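Local coordinates for protein succinate-semialdehyde dehydrogenase (NAD(P)(+)) (PDB 3RH9) that probably oxidises succinate semialdehyde to succinate with a nicotinamide cofactor, as a member of the aldehyde dehydrogenase family, at residues Arg343-Ala357 with Thr373-Glu387. Numbering follows the deposited sequence.
Sequences RHLQDALDKGASLVA and TVVQGVDREMCCYQE
The antiparallel pairing of strand 354-357 with strand 373-376 forms one border of a mixed sheet in this aldehyde dehydrogenase fold, and helix 335-350 packs over one face of it. S354 and Q376 form a hydrogen-bonded pair, with S354 O receiving Q376 N at 2.8 Å. Further along, the register slips at a classic beta bulge, where V356 and A357 sit together opposite V374: V374 O takes A357 N at 3.2 Å and, weakly, V356 N, while V374 N returns a bond to A357 O. V374 meets the side chains of V356 and A357 on the face covered by helix 303-316. On the other face, CD1 of L345 lies 3.6 Å from V375 CG1 and also meets T373 CG2 tip to tip. Between helix and strand, a Schellman motif with G352 as C-prime ends the helix and turns the chain back, bringing A353 CB against V375 and V378; the selenium of M382 borders A348 and A353.

At the other end of the contact, short helix 383-386 docks on helix 335-350 largely through polar groups. D347, its CG anti to the backbone N (chi1 175°), directs OD2 to C383 N at 2.8 Å, next to the N-cap residue M382. A water joins OD2 and H344 O to C384 N. E387 OE1 is gripped twice: R343 NH2 approaches at 2.9 Å on the syn lone pair, completing a salt bridge, whereas H344 NE2 arrives from above the carboxylate plane at 3.0 Å, with ring and carboxylate 87° apart. C383 CB covers one face of that imidazole in a CH-pi contact, and T389 OG1 is hydrogen-bonded to ND1. An alanine in place of E387 would probably leave the R343 guanidinium and H344 NE2 without their shared acceptor.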
ATOM      1  N   ARG A 343      -9.965  13.703 -31.651  1.00 13.75           N
ATOM      2  CA  ARG A 343      -8.865  14.649 -31.542  1.00 13.85           C
ATOM      3  C   ARG A 343      -7.470  14.013 -31.692  1.00 14.97           C
ATOM      4  O   ARG A 343      -6.565  14.627 -32.261  1.00 14.89           O
ATOM      5  CB  ARG A 343      -8.979  15.429 -30.230  1.00 13.64           C
ATOM      6  CG  ARG A 343      -7.766  16.246 -29.935  1.00 14.85           C
ATOM      7  CD  ARG A 343      -7.911  17.081 -28.698  1.00 15.45           C
ATOM      8  NE  ARG A 343      -7.950  16.313 -27.454  1.00 16.65           N
ATOM      9  CZ  ARG A 343      -6.898  15.727 -26.883  1.00 18.13           C
ATOM     10  NH1 ARG A 343      -5.706  15.766 -27.458  1.00 17.19           N
ATOM     11  NH2 ARG A 343      -7.048  15.077 -25.733  1.00 18.85           N
ATOM     12  N   HIS A 344      -7.308  12.791 -31.180  1.00 15.46           N
ATOM     13  CA  HIS A 344      -6.073  12.022 -31.347  1.00 14.72           C
ATOM     14  C   HIS A 344      -5.931  11.557 -32.764  1.00 14.76           C
ATOM     15  O   HIS A 344      -4.819  11.389 -33.255  1.00 15.78           O
ATOM     16  CB  HIS A 344      -6.050  10.784 -30.452  1.00 15.48           C
ATOM     17  CG  HIS A 344      -5.777  11.084 -29.014  1.00 17.44           C
ATOM     18  ND1 HIS A 344      -5.352  10.125 -28.123  1.00 17.91           N
ATOM     19  CD2 HIS A 344      -5.863  12.240 -28.314  1.00 17.48           C
ATOM     20  CE1 HIS A 344      -5.196  10.674 -26.933  1.00 18.08           C
ATOM     21  NE2 HIS A 344      -5.498  11.955 -27.021  1.00 18.11           N
ATOM     22  N   LEU A 345      -7.045  11.302 -33.429  1.00 14.43           N
ATOM     23  CA  LEU A 345      -6.941  10.943 -34.834  1.00 15.74           C
ATOM     24  C   LEU A 345      -6.486  12.170 -35.650  1.00 15.42           C
ATOM     25  O   LEU A 345      -5.489  12.135 -36.356  1.00 15.94           O
ATOM     26  CB  LEU A 345      -8.259  10.387 -35.344  1.00 15.89           C
ATOM     27  CG  LEU A 345      -8.154   9.771 -36.735  1.00 16.39           C
ATOM     28  CD1 LEU A 345      -7.068   8.715 -36.774  1.00 14.78           C
ATOM     29  CD2 LEU A 345      -9.494   9.202 -37.152  1.00 16.20           C
ATOM     30  N   GLN A 346      -7.206  13.269 -35.507  1.00 14.81           N
ATOM     31  CA  GLN A 346      -6.823  14.504 -36.146  1.00 15.60           C
ATOM     32  C   GLN A 346      -5.355  14.863 -35.895  1.00 16.37           C
ATOM     33  O   GLN A 346      -4.625  15.255 -36.816  1.00 14.84           O
ATOM     34  CB  GLN A 346      -7.724  15.638 -35.664  1.00 13.90           C
ATOM     35  CG  GLN A 346      -7.697  16.827 -36.590  1.00 15.18           C
ATOM     36  CD  GLN A 346      -8.174  16.467 -37.987  1.00 17.51           C
ATOM     37  OE1 GLN A 346      -9.355  16.144 -38.201  1.00 18.47           O
ATOM     38  NE2 GLN A 346      -7.258  16.511 -38.945  1.00 15.89           N
ATOM     39  N   ASP A 347      -4.934  14.757 -34.639  1.00 16.15           N
ATOM     40  CA  ASP A 347      -3.607  15.208 -34.254  1.00 15.37           C
ATOM     41  C   ASP A 347      -2.554  14.380 -34.960  1.00 17.13           C
ATOM     42  O   ASP A 347      -1.557  14.908 -35.439  1.00 17.73           O
ATOM     43  CB  ASP A 347      -3.421  15.096 -32.751  1.00 15.84           C
ATOM     44  CG  ASP A 347      -2.017  15.437 -32.314  1.00 17.85           C
ATOM     45  OD1 ASP A 347      -1.643  16.632 -32.335  1.00 17.48           O
ATOM     46  OD2 ASP A 347      -1.285  14.502 -31.927  1.00 19.43           O
ATOM     47  N   ALA A 348      -2.788  13.075 -35.029  1.00 15.61           N
ATOM     48  CA  ALA A 348      -1.866  12.178 -35.690  1.00 17.03           C
ATOM     49  C   ALA A 348      -1.692  12.533 -37.171  1.00 18.58           C
ATOM     50  O   ALA A 348      -0.569  12.564 -37.690  1.00 18.12           O
ATOM     51  CB  ALA A 348      -2.335  10.746 -35.543  1.00 17.00           C
ATOM     52  N   LEU A 349      -2.807  12.773 -37.853  1.00 16.94           N
ATOM     53  CA  LEU A 349      -2.765  13.066 -39.273  1.00 17.80           C
ATOM     54  C   LEU A 349      -2.216  14.469 -39.522  1.00 18.60           C
ATOM     55  O   LEU A 349      -1.504  14.688 -40.509  1.00 17.33           O
ATOM     56  CB  LEU A 349      -4.143  12.894 -39.921  1.00 17.44           C
ATOM     57  CG  LEU A 349      -4.736  11.486 -39.902  1.00 17.54           C
ATOM     58  CD1 LEU A 349      -6.157  11.529 -40.410  1.00 19.81           C
ATOM     59  CD2 LEU A 349      -3.925  10.530 -40.725  1.00 17.66           C
ATOM     60  N   ASP A 350      -2.537  15.413 -38.633  1.00 17.35           N
ATOM     61  CA  ASP A 350      -2.007  16.763 -38.776  1.00 16.85           C
ATOM     62  C   ASP A 350      -0.495  16.745 -38.701  1.00 18.49           C
ATOM     63  O   ASP A 350       0.160  17.601 -39.291  1.00 20.10           O
ATOM     64  CB  ASP A 350      -2.553  17.717 -37.720  1.00 17.13           C
ATOM     65  CG  ASP A 350      -4.033  18.026 -37.912  1.00 18.93           C
ATOM     66  OD1 ASP A 350      -4.594  17.636 -38.974  1.00 17.10           O
ATOM     67  OD2 ASP A 350      -4.622  18.659 -36.987  1.00 17.64           O
ATOM     68  N   LYS A 351       0.066  15.767 -37.995  1.00 16.80           N
ATOM     69  CA  LYS A 351       1.506  15.718 -37.818  1.00 16.12           C
ATOM     70  C   LYS A 351       2.212  14.691 -38.707  1.00 17.37           C
ATOM     71  O   LYS A 351       3.405  14.427 -38.535  1.00 17.38           O
ATOM     72  CB  LYS A 351       1.850  15.444 -36.364  1.00 18.73           C
ATOM     73  CG  LYS A 351       1.442  16.512 -35.378  1.00 17.07           C
ATOM     74  CD  LYS A 351       1.703  15.976 -33.990  1.00 19.63           C
ATOM     75  CE  LYS A 351       0.933  16.716 -32.905  1.00 21.73           C
ATOM     76  NZ  LYS A 351       1.712  17.802 -32.270  1.00 25.41           N
ATOM     77  N   GLY A 352       1.487  14.100 -39.649  1.00 17.01           N
ATOM     78  CA  GLY A 352       2.118  13.240 -40.635  1.00 17.09           C
ATOM     79  C   GLY A 352       1.706  11.782 -40.682  1.00 17.92           C
ATOM     80  O   GLY A 352       2.023  11.080 -41.628  1.00 17.99           O
ATOM     81  N   ALA A 353       1.001  11.313 -39.663  1.00 20.08           N
ATOM     82  CA  ALA A 353       0.658   9.901 -39.593  1.00 21.80           C
ATOM     83  C   ALA A 353      -0.182   9.517 -40.807  1.00 21.13           C
ATOM     84  O   ALA A 353      -0.947  10.327 -41.313  1.00 20.65           O
ATOM     85  CB  ALA A 353      -0.092   9.598 -38.295  1.00 21.12           C
ATOM     86  N   SER A 354      -0.032   8.285 -41.271  1.00 21.25           N
ATOM     87  CA  SER A 354      -0.793   7.816 -42.422  1.00 22.76           C
ATOM     88  C   SER A 354      -2.025   7.026 -42.013  1.00 22.17           C
ATOM     89  O   SER A 354      -2.003   6.257 -41.058  1.00 23.45           O
ATOM     90  CB  SER A 354       0.078   6.956 -43.334  1.00 22.78           C
ATOM     91  OG  SER A 354       0.910   7.776 -44.126  1.00 27.52           O
ATOM     92  N   LEU A 355      -3.093   7.208 -42.766  1.00 20.70           N
ATOM     93  CA  LEU A 355      -4.339   6.547 -42.481  1.00 20.49           C
ATOM     94  C   LEU A 355      -4.401   5.209 -43.204  1.00 22.12           C
ATOM     95  O   LEU A 355      -4.864   5.131 -44.334  1.00 22.60           O
ATOM     96  CB  LEU A 355      -5.482   7.432 -42.944  1.00 21.20           C
ATOM     97  CG  LEU A 355      -6.729   7.299 -42.086  1.00 22.10           C
ATOM     98  CD1 LEU A 355      -7.970   7.664 -42.896  1.00 21.41           C
ATOM     99  CD2 LEU A 355      -6.811   5.884 -41.563  1.00 20.66           C
ATOM    100  N   VAL A 356      -3.945   4.154 -42.539  1.00 22.62           N
ATOM    101  CA  VAL A 356      -3.955   2.807 -43.106  1.00 21.21           C
ATOM    102  C   VAL A 356      -5.373   2.224 -43.189  1.00 20.99           C
ATOM    103  O   VAL A 356      -5.715   1.536 -44.142  1.00 22.61           O
ATOM    104  CB  VAL A 356      -3.024   1.862 -42.296  1.00 22.26           C
ATOM    105  CG1 VAL A 356      -3.069   0.438 -42.838  1.00 21.93           C
ATOM    106  CG2 VAL A 356      -1.596   2.389 -42.327  1.00 23.22           C
ATOM    107  N   ALA A 357      -6.208   2.518 -42.204  1.00 20.84           N
ATOM    108  CA  ALA A 357      -7.552   1.972 -42.197  1.00 19.56           C
ATOM    109  C   ALA A 357      -8.480   2.811 -41.339  1.00 18.92           C
ATOM    110  O   ALA A 357      -8.076   3.325 -40.304  1.00 18.78           O
ATOM    111  CB  ALA A 357      -7.525   0.544 -41.705  1.00 20.64           C
ATOM    112  N   THR A 373      -9.830   2.048 -36.536  1.00 18.56           N
ATOM    113  CA  THR A 373      -8.919   2.855 -37.335  1.00 18.14           C
ATOM    114  C   THR A 373      -7.470   2.498 -37.074  1.00 18.94           C
ATOM    115  O   THR A 373      -7.107   2.096 -35.967  1.00 18.70           O
ATOM    116  CB  THR A 373      -9.080   4.338 -37.004  1.00 17.99           C
ATOM    117  OG1 THR A 373     -10.446   4.721 -37.183  1.00 16.67           O
ATOM    118  CG2 THR A 373      -8.219   5.167 -37.909  1.00 17.97           C
ATOM    119  N   VAL A 374      -6.635   2.668 -38.093  1.00 19.18           N
ATOM    120  CA  VAL A 374      -5.222   2.327 -37.987  1.00 19.67           C
ATOM    121  C   VAL A 374      -4.328   3.397 -38.610  1.00 20.72           C
ATOM    122  O   VAL A 374      -4.372   3.628 -39.821  1.00 21.52           O
ATOM    123  CB  VAL A 374      -4.924   1.005 -38.709  1.00 19.45           C
ATOM    124  CG1 VAL A 374      -3.443   0.834 -38.855  1.00 20.61           C
ATOM    125  CG2 VAL A 374      -5.539  -0.176 -37.972  1.00 21.90           C
ATOM    126  N   VAL A 375      -3.503   4.048 -37.804  1.00 18.57           N
ATOM    127  CA  VAL A 375      -2.598   5.031 -38.374  1.00 20.77           C
ATOM    128  C   VAL A 375      -1.150   4.600 -38.246  1.00 21.25           C
ATOM    129  O   VAL A 375      -0.758   3.994 -37.251  1.00 21.28           O
ATOM    130  CB  VAL A 375      -2.782   6.447 -37.771  1.00 20.03           C
ATOM    131  CG1 VAL A 375      -4.163   6.961 -38.064  1.00 18.32           C
ATOM    132  CG2 VAL A 375      -2.493   6.448 -36.271  1.00 18.21           C
ATOM    133  N   GLN A 376      -0.358   4.930 -39.260  1.00 20.97           N
ATOM    134  CA  GLN A 376       1.057   4.622 -39.232  1.00 22.80           C
ATOM    135  C   GLN A 376       1.881   5.904 -39.266  1.00 22.31           C
ATOM    136  O   GLN A 376       1.430   6.934 -39.754  1.00 22.86           O
ATOM    137  CB  GLN A 376       1.427   3.699 -40.389  1.00 25.57           C
ATOM    138  CG  GLN A 376       2.692   2.911 -40.109  1.00 31.08           C
ATOM    139  CD  GLN A 376       2.868   1.689 -41.003  1.00 37.71           C
ATOM    140  OE1 GLN A 376       1.973   1.320 -41.781  1.00 39.55           O
ATOM    141  NE2 GLN A 376       4.034   1.047 -40.889  1.00 36.33           N
ATOM    142  N   GLY A 377       3.079   5.841 -38.712  1.00 21.14           N
ATOM    143  CA  GLY A 377       3.972   6.983 -38.704  1.00 22.95           C
ATOM    144  C   GLY A 377       3.891   7.825 -37.445  1.00 25.41           C
ATOM    145  O   GLY A 377       4.086   9.041 -37.496  1.00 27.28           O
ATOM    146  N   VAL A 378       3.608   7.186 -36.315  1.00 22.93           N
ATOM    147  CA  VAL A 378       3.369   7.909 -35.074  1.00 23.63           C
ATOM    148  C   VAL A 378       4.613   8.027 -34.200  1.00 24.45           C
ATOM    149  O   VAL A 378       5.315   7.037 -34.001  1.00 23.47           O
ATOM    150  CB  VAL A 378       2.290   7.204 -34.260  1.00 24.13           C
ATOM    151  CG1 VAL A 378       2.332   7.668 -32.808  1.00 24.11           C
ATOM    152  CG2 VAL A 378       0.938   7.450 -34.889  1.00 23.38           C
ATOM    153  N   ASP A 379       4.876   9.224 -33.669  1.00 22.99           N
ATOM    154  CA  ASP A 379       6.028   9.427 -32.780  1.00 22.66           C
ATOM    155  C   ASP A 379       5.649  10.077 -31.457  1.00 21.36           C
ATOM    156  O   ASP A 379       4.498  10.429 -31.247  1.00 23.41           O
ATOM    157  CB  ASP A 379       7.146  10.225 -33.470  1.00 25.05           C
ATOM    158  CG  ASP A 379       6.742  11.661 -33.798  1.00 26.18           C
ATOM    159  OD1 ASP A 379       7.139  12.576 -33.049  1.00 24.04           O
ATOM    160  OD2 ASP A 379       6.040  11.876 -34.811  1.00 28.73           O
ATOM    161  N   ARG A 380       6.623  10.246 -30.572  1.00 20.99           N
ATOM    162  CA  ARG A 380       6.362  10.766 -29.233  1.00 22.13           C
ATOM    163  C   ARG A 380       5.743  12.161 -29.211  1.00 22.66           C
ATOM    164  O   ARG A 380       5.280  12.608 -28.164  1.00 23.69           O
ATOM    165  CB  ARG A 380       7.632  10.742 -28.372  1.00 24.47           C
ATOM    166  CG  ARG A 380       8.785  11.606 -28.909  1.00 30.88           C
ATOM    167  CD  ARG A 380       9.888  11.750 -27.876  1.00 30.94           C
ATOM    168  NE  ARG A 380       9.370  12.393 -26.667  1.00 35.68           N
ATOM    169  CZ  ARG A 380       9.828  12.172 -25.434  1.00 37.88           C
ATOM    170  NH1 ARG A 380      10.823  11.319 -25.235  1.00 39.94           N
ATOM    171  NH2 ARG A 380       9.285  12.794 -24.391  1.00 38.48           N
ATOM    172  N   GLU A 381       5.719  12.837 -30.357  1.00 23.58           N
ATOM    173  CA  GLU A 381       5.190  14.207 -30.447  1.00 25.13           C
ATOM    174  C   GLU A 381       3.675  14.215 -30.526  1.00 23.52           C
ATOM    175  O   GLU A 381       3.041  15.268 -30.503  1.00 21.71           O
ATOM    176  CB  GLU A 381       5.721  14.950 -31.692  1.00 26.55           C
ATOM    177  CG  GLU A 381       7.254  15.086 -31.816  1.00 30.23           C
ATOM    178  CD  GLU A 381       7.947  15.538 -30.531  1.00 35.47           C
ATOM    179  OE1 GLU A 381       7.345  16.330 -29.758  1.00 39.03           O
ATOM    180  OE2 GLU A 381       9.103  15.096 -30.297  1.00 35.41           O
HETATM  181  N   MSE A 382       3.092  13.034 -30.641  1.00 21.87           N
HETATM  182  CA  MSE A 382       1.673  12.963 -30.906  1.00 21.46           C
HETATM  183  C   MSE A 382       0.854  12.632 -29.677  1.00 20.74           C
HETATM  184  O   MSE A 382       1.240  11.792 -28.856  1.00 20.17           O
HETATM  185  CB  MSE A 382       1.436  11.964 -32.015  1.00 21.75           C
HETATM  186  CG  MSE A 382       2.484  12.124 -33.074  1.00 24.68           C
HETATM  187 SE   MSE A 382       2.013  11.255 -34.716  1.00 49.57          SE
HETATM  188  CE  MSE A 382       3.460  11.985 -35.822  1.00 26.07           C
ATOM    189  N   CYS A 383      -0.280  13.313 -29.568  1.00 18.31           N
ATOM    190  CA  CYS A 383      -1.175  13.181 -28.431  1.00 18.95           C
ATOM    191  C   CYS A 383      -1.474  11.750 -28.045  1.00 19.26           C
ATOM    192  O   CYS A 383      -1.433  11.398 -26.860  1.00 18.74           O
ATOM    193  CB  CYS A 383      -2.486  13.877 -28.737  1.00 17.26           C
ATOM    194  SG  CYS A 383      -2.242  15.603 -28.831  1.00 22.95           S
ATOM    195  N   CYS A 384      -1.812  10.939 -29.042  1.00 17.88           N
ATOM    196  CA  CYS A 384      -2.257   9.581 -28.789  1.00 17.39           C
ATOM    197  C   CYS A 384      -1.102   8.768 -28.229  1.00 17.68           C
ATOM    198  O   CYS A 384      -1.301   7.703 -27.655  1.00 17.62           O
ATOM    199  CB  CYS A 384      -2.826   8.950 -30.062  1.00 16.82           C
ATOM    200  SG  CYS A 384      -1.625   8.689 -31.398  1.00 19.75           S
ATOM    201  N   TYR A 385       0.108   9.289 -28.389  1.00 18.32           N
ATOM    202  CA  TYR A 385       1.299   8.654 -27.855  1.00 16.88           C
ATOM    203  C   TYR A 385       1.498   9.124 -26.431  1.00 17.12           C
ATOM    204  O   TYR A 385       1.995   8.389 -25.597  1.00 17.89           O
ATOM    205  CB  TYR A 385       2.507   9.047 -28.693  1.00 17.23           C
ATOM    206  CG  TYR A 385       3.809   8.369 -28.317  1.00 17.96           C
ATOM    207  CD1 TYR A 385       4.550   8.796 -27.223  1.00 17.90           C
ATOM    208  CD2 TYR A 385       4.311   7.319 -29.080  1.00 17.71           C
ATOM    209  CE1 TYR A 385       5.748   8.185 -26.889  1.00 19.05           C
ATOM    210  CE2 TYR A 385       5.507   6.701 -28.761  1.00 17.53           C
ATOM    211  CZ  TYR A 385       6.231   7.136 -27.664  1.00 19.52           C
ATOM    212  OH  TYR A 385       7.436   6.517 -27.341  1.00 17.55           O
ATOM    213  N   GLN A 386       1.120  10.363 -26.160  1.00 16.91           N
ATOM    214  CA  GLN A 386       1.331  10.944 -24.850  1.00 18.38           C
ATOM    215  C   GLN A 386       0.174  10.630 -23.887  1.00 20.46           C
ATOM    216  O   GLN A 386       0.366  10.512 -22.677  1.00 19.96           O
ATOM    217  CB  GLN A 386       1.516  12.447 -24.979  1.00 18.28           C
ATOM    218  CG  GLN A 386       2.755  12.849 -25.720  1.00 20.06           C
ATOM    219  CD  GLN A 386       2.640  14.240 -26.321  1.00 24.16           C
ATOM    220  OE1 GLN A 386       3.594  14.759 -26.910  1.00 24.65           O
ATOM    221  NE2 GLN A 386       1.460  14.850 -26.186  1.00 23.14           N
ATOM    222  N   GLU A 387      -1.024  10.489 -24.443  1.00 20.02           N
ATOM    223  CA  GLU A 387      -2.226  10.280 -23.657  1.00 18.79           C
ATOM    224  C   GLU A 387      -2.788   8.906 -23.964  1.00 17.76           C
ATOM    225  O   GLU A 387      -2.508   8.340 -25.005  1.00 17.38           O
ATOM    226  CB  GLU A 387      -3.281  11.317 -24.031  1.00 18.67           C
ATOM    227  CG  GLU A 387      -2.741  12.715 -24.261  1.00 21.10           C
ATOM    228  CD  GLU A 387      -3.833  13.706 -24.660  1.00 21.84           C
ATOM    229  OE1 GLU A 387      -5.025  13.409 -24.435  1.00 22.20           O
ATOM    230  OE2 GLU A 387      -3.499  14.784 -25.198  1.00 23.91           O
TER
HETATM  231  O   HOH W   1      -2.213  11.962 -31.788  1.00 16.16           O